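Local coordinates for phosphotriesterase family protein (PDB 3PNZ) that probably hydrolyses phosphorylated sugar lactones, using two zinc ions held in an amidohydrolase-fold active site, at residues H24-P29 with E46-D51; V52-D57 with Y278-G283; Q80-K83 with Q88-G91; V136-V139 with L143-T146; G239-K244 with L288-K293. All blocks are in the same frame, centred on the assembly; numbering follows the deposited sequence.

Contact 1 (H24-P29 with E46-D51); sequences HIVCVP and EKSQLD. With ZN (zinc ion), chain I.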
# COMPACT_ATOMS: atom_id res chain seq x y z
N HIS A 24 1.51 -2.15 6.95
CA HIS A 24 1.47 -1.10 7.98
C HIS A 24 2.43 -1.49 9.08
O HIS A 24 2.64 -2.67 9.32
CB HIS A 24 0.05 -0.91 8.51
CG HIS A 24 -0.93 -0.58 7.44
ND1 HIS A 24 -1.13 0.71 7.00
CD2 HIS A 24 -1.70 -1.37 6.66
CE1 HIS A 24 -2.01 0.71 6.01
NE2 HIS A 24 -2.37 -0.54 5.79
N ILE A 25 3.05 -0.50 9.72
CA ILE A 25 4.14 -0.80 10.65
C ILE A 25 3.89 -0.21 12.04
O ILE A 25 3.83 -0.93 13.04
CB ILE A 25 5.48 -0.30 10.10
CG1 ILE A 25 5.73 -0.89 8.72
CG2 ILE A 25 6.62 -0.68 11.05
CD1 ILE A 25 6.93 -0.28 7.99
N VAL A 26 3.74 1.11 12.09
CA VAL A 26 3.33 1.78 13.32
C VAL A 26 2.26 2.80 12.95
O VAL A 26 2.51 3.73 12.18
CB VAL A 26 4.51 2.52 14.00
CG1 VAL A 26 4.07 3.12 15.33
CG2 VAL A 26 5.68 1.57 14.20
N CYS A 27 1.06 2.63 13.49
CA CYS A 27 -0.03 3.52 13.15
C CYS A 27 -1.13 3.49 14.19
O CYS A 27 -1.39 2.44 14.80
CB CYS A 27 -0.59 3.19 11.76
SG CYS A 27 -1.05 1.46 11.53
N VAL A 28 -1.77 4.63 14.39
CA VAL A 28 -2.85 4.76 15.37
C VAL A 28 -4.01 5.52 14.72
O VAL A 28 -4.24 6.69 15.01
CB VAL A 28 -2.36 5.50 16.63
CG1 VAL A 28 -3.42 5.45 17.74
CG2 VAL A 28 -1.05 4.90 17.12
N PRO A 29 -4.75 4.84 13.83
CA PRO A 29 -5.85 5.43 13.07
C PRO A 29 -6.86 6.12 13.98
O PRO A 29 -7.38 5.47 14.89
CB PRO A 29 -6.52 4.22 12.40
CG PRO A 29 -5.52 3.14 12.42
CD PRO A 29 -4.54 3.41 13.52
N GLU A 46 8.75 -0.79 19.46
CA GLU A 46 9.70 -1.89 19.65
C GLU A 46 9.10 -3.23 19.23
O GLU A 46 9.82 -4.10 18.71
CB GLU A 46 10.22 -1.93 21.08
CG GLU A 46 11.01 -0.68 21.50
CD GLU A 46 12.26 -0.42 20.66
OE1 GLU A 46 12.79 -1.37 20.03
OE2 GLU A 46 12.71 0.74 20.62
N LYS A 47 7.80 -3.40 19.43
CA LYS A 47 7.13 -4.63 18.98
C LYS A 47 7.05 -4.70 17.45
O LYS A 47 7.37 -5.73 16.86
CB LYS A 47 5.74 -4.77 19.62
CG LYS A 47 5.79 -5.08 21.12
CD LYS A 47 4.41 -5.24 21.73
CE LYS A 47 4.51 -5.55 23.22
NZ LYS A 47 3.18 -5.68 23.86
N SER A 48 6.66 -3.60 16.82
CA SER A 48 6.65 -3.55 15.36
C SER A 48 8.03 -3.85 14.83
O SER A 48 8.20 -4.61 13.87
CB SER A 48 6.16 -2.20 14.85
OG SER A 48 4.85 -1.92 15.30
N GLN A 49 9.04 -3.28 15.48
CA GLN A 49 10.42 -3.47 15.04
C GLN A 49 10.85 -4.94 15.05
O GLN A 49 11.58 -5.39 14.17
CB GLN A 49 11.38 -2.61 15.87
CG GLN A 49 12.83 -2.84 15.50
CD GLN A 49 13.75 -1.79 16.11
OE1 GLN A 49 13.32 -0.67 16.41
NE2 GLN A 49 15.01 -2.15 16.28
N LEU A 50 10.39 -5.69 16.04
CA LEU A 50 10.75 -7.10 16.11
C LEU A 50 10.25 -7.88 14.88
O LEU A 50 10.96 -8.74 14.37
CB LEU A 50 10.25 -7.73 17.41
CG LEU A 50 10.98 -7.23 18.66
CD1 LEU A 50 10.24 -7.64 19.93
CD2 LEU A 50 12.40 -7.75 18.68
N ASP A 51 9.05 -7.56 14.40
CA ASP A 51 8.56 -8.18 13.17
C ASP A 51 9.37 -7.74 11.95
O ASP A 51 9.73 -8.56 11.10
CB ASP A 51 7.07 -7.88 12.95
CG ASP A 51 6.16 -8.86 13.68
OD1 ASP A 51 5.50 -9.69 13.00
OD2 ASP A 51 6.09 -8.79 14.92
ZN ZN I . -3.48 -1.23 4.14

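Contact 2 (V52-D57 with Y278-G283); sequences VQDFAD and YYKHYG. With PO4 (phosphate ion), chain L.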
# COMPACT_ATOMS: atom_id res chain seq x y z
N VAL A 52 9.65 -6.45 11.84
CA VAL A 52 10.45 -5.96 10.73
C VAL A 52 11.83 -6.63 10.74
O VAL A 52 12.38 -6.99 9.69
CB VAL A 52 10.58 -4.42 10.76
CG1 VAL A 52 11.52 -3.93 9.65
CG2 VAL A 52 9.21 -3.78 10.62
N GLN A 53 12.39 -6.83 11.93
CA GLN A 53 13.66 -7.53 12.06
C GLN A 53 13.57 -8.98 11.59
O GLN A 53 14.51 -9.50 10.98
CB GLN A 53 14.20 -7.45 13.49
CG GLN A 53 15.62 -7.97 13.66
CD GLN A 53 16.64 -7.14 12.89
OE1 GLN A 53 16.79 -5.94 13.13
NE2 GLN A 53 17.35 -7.77 11.97
N ASP A 54 12.45 -9.65 11.85
CA ASP A 54 12.25 -11.00 11.33
C ASP A 54 12.33 -11.00 9.80
O ASP A 54 12.94 -11.88 9.20
CB ASP A 54 10.89 -11.56 11.76
CG ASP A 54 10.84 -11.93 13.23
OD1 ASP A 54 11.91 -12.20 13.82
OD2 ASP A 54 9.72 -11.96 13.79
N PHE A 55 11.68 -10.02 9.19
CA PHE A 55 11.69 -9.84 7.74
C PHE A 55 13.13 -9.68 7.26
O PHE A 55 13.58 -10.37 6.35
CB PHE A 55 10.84 -8.62 7.39
CG PHE A 55 10.78 -8.28 5.92
CD1 PHE A 55 10.16 -9.13 5.01
CD2 PHE A 55 11.27 -7.06 5.46
CE1 PHE A 55 10.08 -8.79 3.66
CE2 PHE A 55 11.20 -6.71 4.12
CZ PHE A 55 10.60 -7.58 3.21
N ALA A 56 13.85 -8.77 7.90
CA ALA A 56 15.25 -8.55 7.58
C ALA A 56 16.06 -9.84 7.68
O ALA A 56 16.85 -10.17 6.79
CB ALA A 56 15.83 -7.47 8.48
N ASP A 57 15.85 -10.58 8.77
CA ASP A 57 16.58 -11.83 9.00
C ASP A 57 16.32 -12.87 7.91
O ASP A 57 17.15 -13.74 7.66
CB ASP A 57 16.26 -12.41 10.39
CG ASP A 57 16.80 -11.55 11.52
OD1 ASP A 57 17.66 -10.67 11.26
OD2 ASP A 57 16.37 -11.74 12.68
N TYR A 278 -2.17 -9.75 14.01
CA TYR A 278 -1.48 -10.19 12.80
C TYR A 278 0.03 -10.17 12.99
O TYR A 278 0.76 -10.90 12.31
CB TYR A 278 -1.84 -9.29 11.63
CG TYR A 278 -3.23 -9.43 11.07
CD1 TYR A 278 -4.09 -10.45 11.49
CD2 TYR A 278 -3.70 -8.54 10.11
CE1 TYR A 278 -5.37 -10.57 10.96
CE2 TYR A 278 -4.98 -8.65 9.57
CZ TYR A 278 -5.81 -9.67 10.00
OH TYR A 278 -7.08 -9.78 9.47
N TYR A 279 0.52 -9.31 13.88
CA TYR A 279 1.94 -9.22 14.17
C TYR A 279 2.37 -10.34 15.11
O TYR A 279 1.68 -10.65 16.09
CB TYR A 279 2.27 -7.86 14.79
CG TYR A 279 2.73 -6.84 13.78
CD1 TYR A 279 1.84 -6.25 12.88
CD2 TYR A 279 4.06 -6.44 13.73
CE1 TYR A 279 2.27 -5.31 11.95
CE2 TYR A 279 4.50 -5.51 12.81
CZ TYR A 279 3.61 -4.94 11.92
OH TYR A 279 4.08 -4.02 11.02
N LYS A 280 3.51 -10.95 14.81
CA LYS A 280 4.06 -12.00 15.64
C LYS A 280 4.35 -11.46 17.04
O LYS A 280 4.03 -12.08 18.05
CB LYS A 280 5.33 -12.55 15.00
CG LYS A 280 5.96 -13.71 15.75
CD LYS A 280 7.20 -14.23 15.04
CE LYS A 280 7.79 -15.44 15.75
NZ LYS A 280 9.06 -15.89 15.09
N HIS A 281 4.95 -10.27 17.09
CA HIS A 281 5.45 -9.76 18.37
C HIS A 281 4.49 -8.84 19.12
O HIS A 281 4.85 -8.26 20.15
CB HIS A 281 6.84 -9.13 18.18
CG HIS A 281 7.85 -10.11 17.66
ND1 HIS A 281 8.53 -10.97 18.49
CD2 HIS A 281 8.25 -10.40 16.40
CE1 HIS A 281 9.33 -11.73 17.77
NE2 HIS A 281 9.17 -11.41 16.49
N TYR A 282 3.27 -8.69 18.61
CA TYR A 282 2.20 -8.12 19.41
C TYR A 282 1.34 -9.29 19.88
O TYR A 282 1.46 -9.74 21.02
CB TYR A 282 1.33 -7.15 18.61
CG TYR A 282 1.87 -5.76 18.29
CD1 TYR A 282 1.50 -4.66 19.07
CD2 TYR A 282 2.65 -5.52 17.16
CE1 TYR A 282 1.94 -3.37 18.75
CE2 TYR A 282 3.09 -4.23 16.83
CZ TYR A 282 2.73 -3.17 17.64
OH TYR A 282 3.14 -1.88 17.33
N GLY A 283 0.48 -9.80 18.99
CA GLY A 283 -0.48 -10.83 19.36
C GLY A 283 -0.21 -12.24 18.88
O GLY A 283 -1.13 -13.07 18.83
P PO4 L . -8.33 -6.77 7.97
O1 PO4 L . -9.20 -7.10 9.15
O2 PO4 L . -7.43 -5.61 8.35
O3 PO4 L . -7.45 -7.95 7.62
O4 PO4 L . -9.18 -6.37 6.78
O HOH W 1 11.14 -14.05 15.89

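Contact 3 (Q80-K83 with Q88-G91); sequences QISK and QIVG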
# COMPACT_ATOMS: atom_id res chain seq x y z
N GLN A 80 12.70 5.41 12.58
CA GLN A 80 13.63 4.83 13.55
C GLN A 80 13.79 3.33 13.35
O GLN A 80 14.89 2.79 13.44
CB GLN A 80 13.20 5.15 14.98
CG GLN A 80 14.21 4.72 16.03
CD GLN A 80 15.53 5.47 15.90
OE1 GLN A 80 15.56 6.63 15.48
NE2 GLN A 80 16.62 4.81 16.26
N ILE A 81 12.68 2.65 13.05
CA ILE A 81 12.73 1.21 12.77
C ILE A 81 13.58 0.92 11.53
O ILE A 81 14.40 0.00 11.53
CB ILE A 81 11.31 0.64 12.57
CG1 ILE A 81 10.52 0.75 13.88
CG2 ILE A 81 11.38 -0.81 12.11
CD1 ILE A 81 9.05 0.31 13.79
N SER A 82 13.38 1.71 10.48
CA SER A 82 14.17 1.59 9.27
C SER A 82 15.66 1.72 9.60
O SER A 82 16.47 0.87 9.21
CB SER A 82 13.78 2.68 8.27
OG SER A 82 14.53 2.56 7.07
N LYS A 83 16.01 2.77 10.33
CA LYS A 83 17.39 2.99 10.73
C LYS A 83 17.98 1.79 11.48
O LYS A 83 19.08 1.33 11.17
CB LYS A 83 17.51 4.25 11.58
CG LYS A 83 18.91 4.47 12.15
CD LYS A 83 19.26 5.94 12.22
CE LYS A 83 18.35 6.69 13.17
NZ LYS A 83 18.88 8.07 13.41
N GLN A 88 14.54 -0.86 4.10
CA GLN A 88 14.14 0.34 3.37
C GLN A 88 12.63 0.51 3.43
O GLN A 88 11.89 -0.47 3.28
CB GLN A 88 14.63 0.25 1.92
CG GLN A 88 16.15 0.17 1.85
CD GLN A 88 16.70 -0.20 0.48
OE1 GLN A 88 17.78 0.24 0.10
NE2 GLN A 88 15.97 -1.04 -0.25
N ILE A 89 12.18 1.73 3.69
CA ILE A 89 10.74 1.99 3.75
C ILE A 89 10.32 2.97 2.66
O ILE A 89 10.91 4.06 2.52
CB ILE A 89 10.31 2.58 5.12
CG1 ILE A 89 10.73 1.67 6.28
CG2 ILE A 89 8.80 2.85 5.17
CD1 ILE A 89 10.01 0.32 6.28
N VAL A 90 9.32 2.60 1.88
CA VAL A 90 8.68 3.55 0.97
C VAL A 90 7.40 4.02 1.65
O VAL A 90 6.49 3.22 1.89
CB VAL A 90 8.32 2.89 -0.38
CG1 VAL A 90 7.55 3.86 -1.25
CG2 VAL A 90 9.59 2.41 -1.09
N GLY A 91 7.32 5.30 1.97
CA GLY A 91 6.15 5.86 2.63
C GLY A 91 5.08 6.26 1.64
O GLY A 91 5.33 6.33 0.44
O HOH W 2 14.00 3.86 4.55

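Contact 4 (V136-V139 with L143-T146); sequences VNEV and LEGT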
# COMPACT_ATOMS: atom_id res chain seq x y z
N VAL A 136 1.53 16.70 -2.84
CA VAL A 136 2.83 17.02 -3.43
C VAL A 136 3.87 17.32 -2.35
O VAL A 136 5.01 16.86 -2.43
CB VAL A 136 2.72 18.22 -4.39
CG1 VAL A 136 4.12 18.66 -4.85
CG2 VAL A 136 1.87 17.86 -5.59
N ASN A 137 3.46 18.07 -1.33
CA ASN A 137 4.38 18.43 -0.25
C ASN A 137 4.84 17.22 0.55
O ASN A 137 5.98 17.18 1.01
CB ASN A 137 3.75 19.49 0.66
CG ASN A 137 3.65 20.86 -0.02
OD1 ASN A 137 4.35 21.14 -1.00
ND2 ASN A 137 2.77 21.72 0.49
N GLU A 138 3.97 16.22 0.70
CA GLU A 138 4.36 14.99 1.39
C GLU A 138 5.44 14.22 0.62
O GLU A 138 6.32 13.59 1.22
CB GLU A 138 3.13 14.09 1.65
CG GLU A 138 2.17 14.69 2.67
CD GLU A 138 1.21 13.66 3.27
OE1 GLU A 138 0.65 12.84 2.51
OE2 GLU A 138 1.02 13.70 4.50
N VAL A 139 5.39 14.30 -0.71
CA VAL A 139 6.34 13.60 -1.56
C VAL A 139 7.65 14.38 -1.70
O VAL A 139 8.73 13.79 -1.69
CB VAL A 139 5.76 13.39 -2.97
CG1 VAL A 139 6.82 12.88 -3.93
CG2 VAL A 139 4.58 12.41 -2.90
N LEU A 143 6.74 13.92 5.08
CA LEU A 143 5.48 13.56 5.70
C LEU A 143 5.29 14.23 7.07
O LEU A 143 6.15 14.14 7.94
CB LEU A 143 5.39 12.04 5.86
CG LEU A 143 5.24 11.23 4.57
CD1 LEU A 143 5.86 9.84 4.71
CD2 LEU A 143 3.78 11.14 4.13
N GLU A 144 4.15 14.90 7.24
CA GLU A 144 3.72 15.38 8.55
C GLU A 144 4.77 16.17 9.34
O GLU A 144 4.96 15.92 10.53
CB GLU A 144 3.22 14.21 9.40
CG GLU A 144 2.13 13.44 8.70
CD GLU A 144 1.40 12.47 9.60
OE1 GLU A 144 0.47 11.82 9.09
OE2 GLU A 144 1.75 12.36 10.80
N GLY A 145 5.42 17.11 8.69
CA GLY A 145 6.40 17.96 9.35
C GLY A 145 7.76 17.33 9.57
O GLY A 145 8.64 17.95 10.18
N THR A 146 7.96 16.11 9.08
CA THR A 146 9.24 15.43 9.21
C THR A 146 10.00 15.54 7.89
O THR A 146 9.43 15.95 6.88
CB THR A 146 9.07 13.93 9.54
OG1 THR A 146 8.71 13.22 8.34
CG2 THR A 146 7.99 13.73 10.61
O HOH W 3 1.96 15.90 5.74

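Contact 5 (G239-K244 with L288-K293); sequences GIAKIK and LEYIAK. With PO4 (phosphate ion), chain L.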
# COMPACT_ATOMS: atom_id res chain seq x y z
N GLY A 239 -3.73 -9.78 0.76
CA GLY A 239 -4.44 -10.45 1.84
C GLY A 239 -3.92 -11.86 2.11
O GLY A 239 -4.67 -12.72 2.58
N ILE A 240 -2.64 -12.10 1.82
CA ILE A 240 -2.03 -13.40 2.08
C ILE A 240 -2.27 -13.79 3.53
O ILE A 240 -2.11 -12.97 4.44
CB ILE A 240 -0.51 -13.40 1.81
CG1 ILE A 240 -0.22 -13.03 0.35
CG2 ILE A 240 0.11 -14.75 2.17
CD1 ILE A 240 -0.97 -13.86 -0.68
N ALA A 241 -2.65 -15.05 3.72
CA ALA A 241 -2.91 -15.64 5.04
C ALA A 241 -4.25 -15.23 5.65
O ALA A 241 -4.59 -15.68 6.74
CB ALA A 241 -1.77 -15.33 6.02
N LYS A 242 -5.02 -14.39 4.96
CA LYS A 242 -6.29 -13.94 5.52
C LYS A 242 -7.40 -14.94 5.23
O LYS A 242 -8.25 -14.75 4.37
CB LYS A 242 -6.64 -12.51 5.07
CG LYS A 242 -5.56 -11.52 5.52
CD LYS A 242 -6.00 -10.07 5.40
CE LYS A 242 -4.84 -9.13 5.80
NZ LYS A 242 -5.27 -7.71 5.89
N ILE A 243 -7.36 -16.05 5.98
CA ILE A 243 -8.27 -17.16 5.77
C ILE A 243 -9.73 -16.76 5.95
O ILE A 243 -10.62 -17.35 5.35
CB ILE A 243 -7.94 -18.34 6.72
CG1 ILE A 243 -6.47 -18.74 6.58
CG2 ILE A 243 -8.86 -19.52 6.46
CD1 ILE A 243 -6.07 -19.11 5.15
N LYS A 244 -9.97 -15.73 6.77
CA LYS A 244 -11.33 -15.25 6.96
C LYS A 244 -11.94 -14.70 5.67
O LYS A 244 -13.16 -14.62 5.54
CB LYS A 244 -11.39 -14.18 8.06
CG LYS A 244 -10.69 -12.87 7.72
CD LYS A 244 -10.60 -11.97 8.95
CE LYS A 244 -10.06 -10.59 8.62
NZ LYS A 244 -10.07 -9.67 9.80
N LEU A 288 5.26 -10.41 10.05
CA LEU A 288 5.97 -10.07 8.81
C LEU A 288 6.88 -11.21 8.34
O LEU A 288 7.37 -11.19 7.21
CB LEU A 288 6.75 -8.76 8.96
CG LEU A 288 5.91 -7.50 9.24
CD1 LEU A 288 6.78 -6.25 9.41
CD2 LEU A 288 4.86 -7.27 8.15
N GLU A 289 7.10 -12.21 9.18
CA GLU A 289 7.89 -13.36 8.75
C GLU A 289 7.09 -14.25 7.81
O GLU A 289 7.67 -14.96 6.99
CB GLU A 289 8.33 -14.20 9.95
CG GLU A 289 7.19 -14.92 10.65
CD GLU A 289 7.65 -15.91 11.71
OE1 GLU A 289 6.82 -16.73 12.15
OE2 GLU A 289 8.84 -15.86 12.11
N TYR A 290 5.77 -14.22 7.93
CA TYR A 290 4.95 -15.25 7.30
C TYR A 290 5.17 -15.43 5.81
O TYR A 290 5.41 -16.55 5.35
CB TYR A 290 3.46 -15.04 7.56
CG TYR A 290 2.63 -16.15 6.96
CD1 TYR A 290 2.51 -17.37 7.60
CD2 TYR A 290 2.01 -15.98 5.73
CE1 TYR A 290 1.76 -18.40 7.04
CE2 TYR A 290 1.26 -17.01 5.16
CZ TYR A 290 1.15 -18.22 5.82
OH TYR A 290 0.42 -19.24 5.25
N ILE A 291 5.08 -14.35 5.04
CA ILE A 291 5.13 -14.49 3.59
C ILE A 291 6.47 -15.04 3.10
O ILE A 291 6.51 -16.02 2.36
CB ILE A 291 4.76 -13.18 2.87
CG1 ILE A 291 3.29 -12.84 3.15
CG2 ILE A 291 5.00 -13.29 1.37
CD1 ILE A 291 2.87 -11.47 2.64
N ALA A 292 7.56 -14.43 3.55
CA ALA A 292 8.90 -14.89 3.19
C ALA A 292 9.18 -16.32 3.69
O ALA A 292 9.75 -17.14 2.97
CB ALA A 292 9.94 -13.92 3.73
N LYS A 293 8.75 -16.61 4.90
CA LYS A 293 9.11 -17.87 5.56
C LYS A 293 8.26 -19.06 5.13
O LYS A 293 8.78 -20.16 4.91
CB LYS A 293 9.05 -17.70 7.08
CG LYS A 293 9.63 -18.85 7.88
CD LYS A 293 9.55 -18.55 9.37
CE LYS A 293 10.27 -19.60 10.19
NZ LYS A 293 10.21 -19.26 11.65
P PO4 L . -8.33 -6.77 7.97
O1 PO4 L . -9.20 -7.10 9.15
O2 PO4 L . -7.43 -5.61 8.35
O3 PO4 L . -7.45 -7.95 7.62
O4 PO4 L . -9.18 -6.37 6.78

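Contact 1 (H24-P29 with E46-D51)
This small, buried contact pins the loop that leaves strand 19-23 onto helix 45-57, and a single serine does most of the work. Ser48 points from the helix toward the loop, and its OG donates a hydrogen bond of 2.7 Å to the backbone O of Ile25. The hydroxyl approaches obliquely, with a C=O...OG angle of 152° and a tilt of 27° out of the carbonyl plane. OG lies beside the backbone N of its own residue (chi1 -60°), a rotation that turns it onto the Ile25 carbonyl. Val26 reaches across with CG2, which sits 3.8 Å from Ser48 OG, while Ile25 CG2 approaches Ser48 CB at 4.1 Å. The two methyls thus make loose van der Waals contact with the serine, one beside its oxygen and the other beside its CB. Ser48 OG has a second partner in the hydroxyl of Tyr282, so this buried oxygen is held by two groups. The remainder of the Ile25 side chain leads away from helix 45-57, toward helix 75-85 and strand 62-65. One residue before Ile25, His24 NE2 binds zinc at 2.1 Å; the imidazole is steadied on its other nitrogen, ND1, by a hydrogen bond with Thr67 OG1. His22, Asp272 and the carboxylated Lys154 complete this metal's protein ligands. Fastening the backbone immediately after a metal-binding histidine to the outer helix layer links shell and centre here, at the end of the first barrel strand, where His22 and His24 form the His-X-His metal motif of the amidohydrolase superfamily.

Contact 2 (V52-D57 with Y278-G283)
Asp54 OD2 accepts a hydrogen bond of 2.8 Å from His281 NE2, the direct link between the two segments, while OD1 of the same carboxylate takes one from an ordered water. That water in turn accepts from Lys280 NZ at 2.9 Å and, weakly, from His281 NE2. The direct bond lies almost in the imidazole plane and reaches OD2 on its syn side, 24° out of the carboxylate plane. It is bent, with an N-H...O angle of 144°, and the two flat groups are turned 42° against each other. Lys280 runs alongside: its CG lies over one face of the His281 ring, and its CD passes 3.6 Å from Asp54 OD2. Fully extended beyond CG, the chain carries NZ past the aspartate, leaving it 4.2 Å from OD2, and onward to a salt bridge with Glu289. The backbone on this side is also held, since Asp51, about one turn earlier on helix 45-57, accepts from the N atoms of Lys280 and His281. These surface bonds tie helix 45-57, which leads from strand 19-23 to strand 62-65, to the loop following strand 267-269, joining first and last units as expected of a closed (beta/alpha)8 barrel.

Contact 3 (Q80-K83 with Q88-G91)
No aromatic ring and no flat side-chain group takes part where Ser82 meets Ile89; neither residue has a face or edge to offer, and aliphatic carbons do the touching. Ser82 CB rests against Ile89 CG1 at 3.8 Å, both side chains leaving their backbones toward each other. Ile89 keeps CG1 close to its own backbone N (chi1 -56°), which places that methylene against Ser82 CB. The serine oxygen hangs beside the same carbon, with OG 4.0 Å from Ile89 CG1. Helix 75-85 and strand 88-92 are consecutive elements of a beta-alpha-beta crossover that begins at strand 62-65, so the contact closes the short return from helix to barrel strand. Polar atoms at this turn are joined by one water: it donates to Ser82 OG at 2.9 Å and accepts from Ile89 N, also at 2.9 Å. Ser82 OG is further hydrogen-bonded to Ile87 O, just ahead of the strand, which anchors the serine to the tight connection as well as to the water. The Gln88 side chain sets off away from the helix, and its NE2 bonds instead with Thr62 OG1 and Gln15 O. Beyond the serine, Ile89 packs on Ile63 and Ile25, while Ile81 lies on Val52 of helix 45-57.

Contact 4 (V136-V139 with L143-T146)
Leu143 sets one methyl, CD2, against the flank of Glu138, the two side chains crossing at about a right angle. The closest approach is 3.7 Å, from Leu143 CD2 to the carboxylate carbon CD of Glu138, and CB of the same glutamate lies 3.9 Å from the methyl. With CG beside the backbone N (chi1 -68°) and the chain extended beyond it, Glu138 touches this one methyl with its whole length, from CB to the carboxylate. A water makes the polar link: it donates to Glu138 OE2 at 2.7 Å and accepts from Glu144 N at 2.8 Å. Further out, the buried carboxylate is satisfied by a salt bridge from OE2 to Arg73 and a hydrogen bond from Gly94 N to OE1. Arg73 also pairs with Glu144 OE1, which lies 5.0 Å from Glu138 OE2, so the arginine probably offsets the repulsion between the two acids; Lys106 is a second partner for Glu144. The second segment owes its shape to a type I' turn from Leu143 to Thr146, with Glu144 and Gly145 both at positive phi. Leu143 O closes it by accepting from Thr146 N and, at 2.7 Å, from Thr146 OG1, which meets a lone pair in the carbonyl plane. The contact lies in the connection from helix 128-140 to strand 150-152, part of a beta-alpha-beta crossover of the TIM-barrel fold.

Contact 5 (G239-K244 with L288-K293)
Ala241 adopts a positive phi (77°), unusual for a residue with a side chain, and this conformation aims its methyl at the Tyr290 ring. It occupies the third position of a type II turn from Gly239 to Lys242, closed by a hydrogen bond from Lys242 N to Gly239 O. The methyl comes at the ring obliquely, with CB 3.6 Å from Tyr290 CE2. Ile240, the preceding turn residue, approaches the same ring carbon differently: its CG2 lies at the ring edge, near the plane, 3.9 Å from CE2. That branch is shared, since Ile240 CG2 also rests 3.8 Å from Ile291 CG1, the two isoleucines crossing at about a right angle. Tyr290 holds CG opposite its own backbone N (chi1 -177°), so that the ring swings out from helix 289-305 to receive both turn residues. The interface is wholly apolar, and Trp295, further along the helix, packs on both Ile240 and Tyr290. From the last turn residue onward the loop turns basic. Lys242, extended beyond CG, donates from NZ to phosphate O3 at 2.8 Å, and Lys244 NZ donates to O1 at the same distance; Tyr245, Arg275 and Tyr278 also bind this ion. The phosphate probably came from the crystallisation liquor, yet its basic surroundings are consistent with a site for the phosphate of a sugar-lactone substrate. Apolar side chains of helix 289-305, which comes after the last barrel strand, thus meet a loop after strand 234-237, one of the strand-to-helix loops that line the active-site mouth in (beta/alpha)8 barrels.

Overall arrangement
Contacts 1, 3 and 4 are buried, contact 5 is partly so, and contact 2 lies at the surface. A direct histidine-aspartate bond crosses contact 2 and a hydroxyl-to-carbonyl bond crosses contact 1, whereas contacts 3 and 4 set a water bridge beside aliphatic contacts. Helix 45-57 serves both contacts 1 and 2, and Tyr279 OH of the latter bonds to His24 O of the former. Contact 3 packs against contact 1 through Ile81 and Ile89. Contacts 2 and 5 touch the same phosphate and are joined by the Lys280-Glu289 salt bridge, although contact 5 itself is apolar. Contact 4 touches none of the others; its nearest atoms are about 5 Å from contact 3.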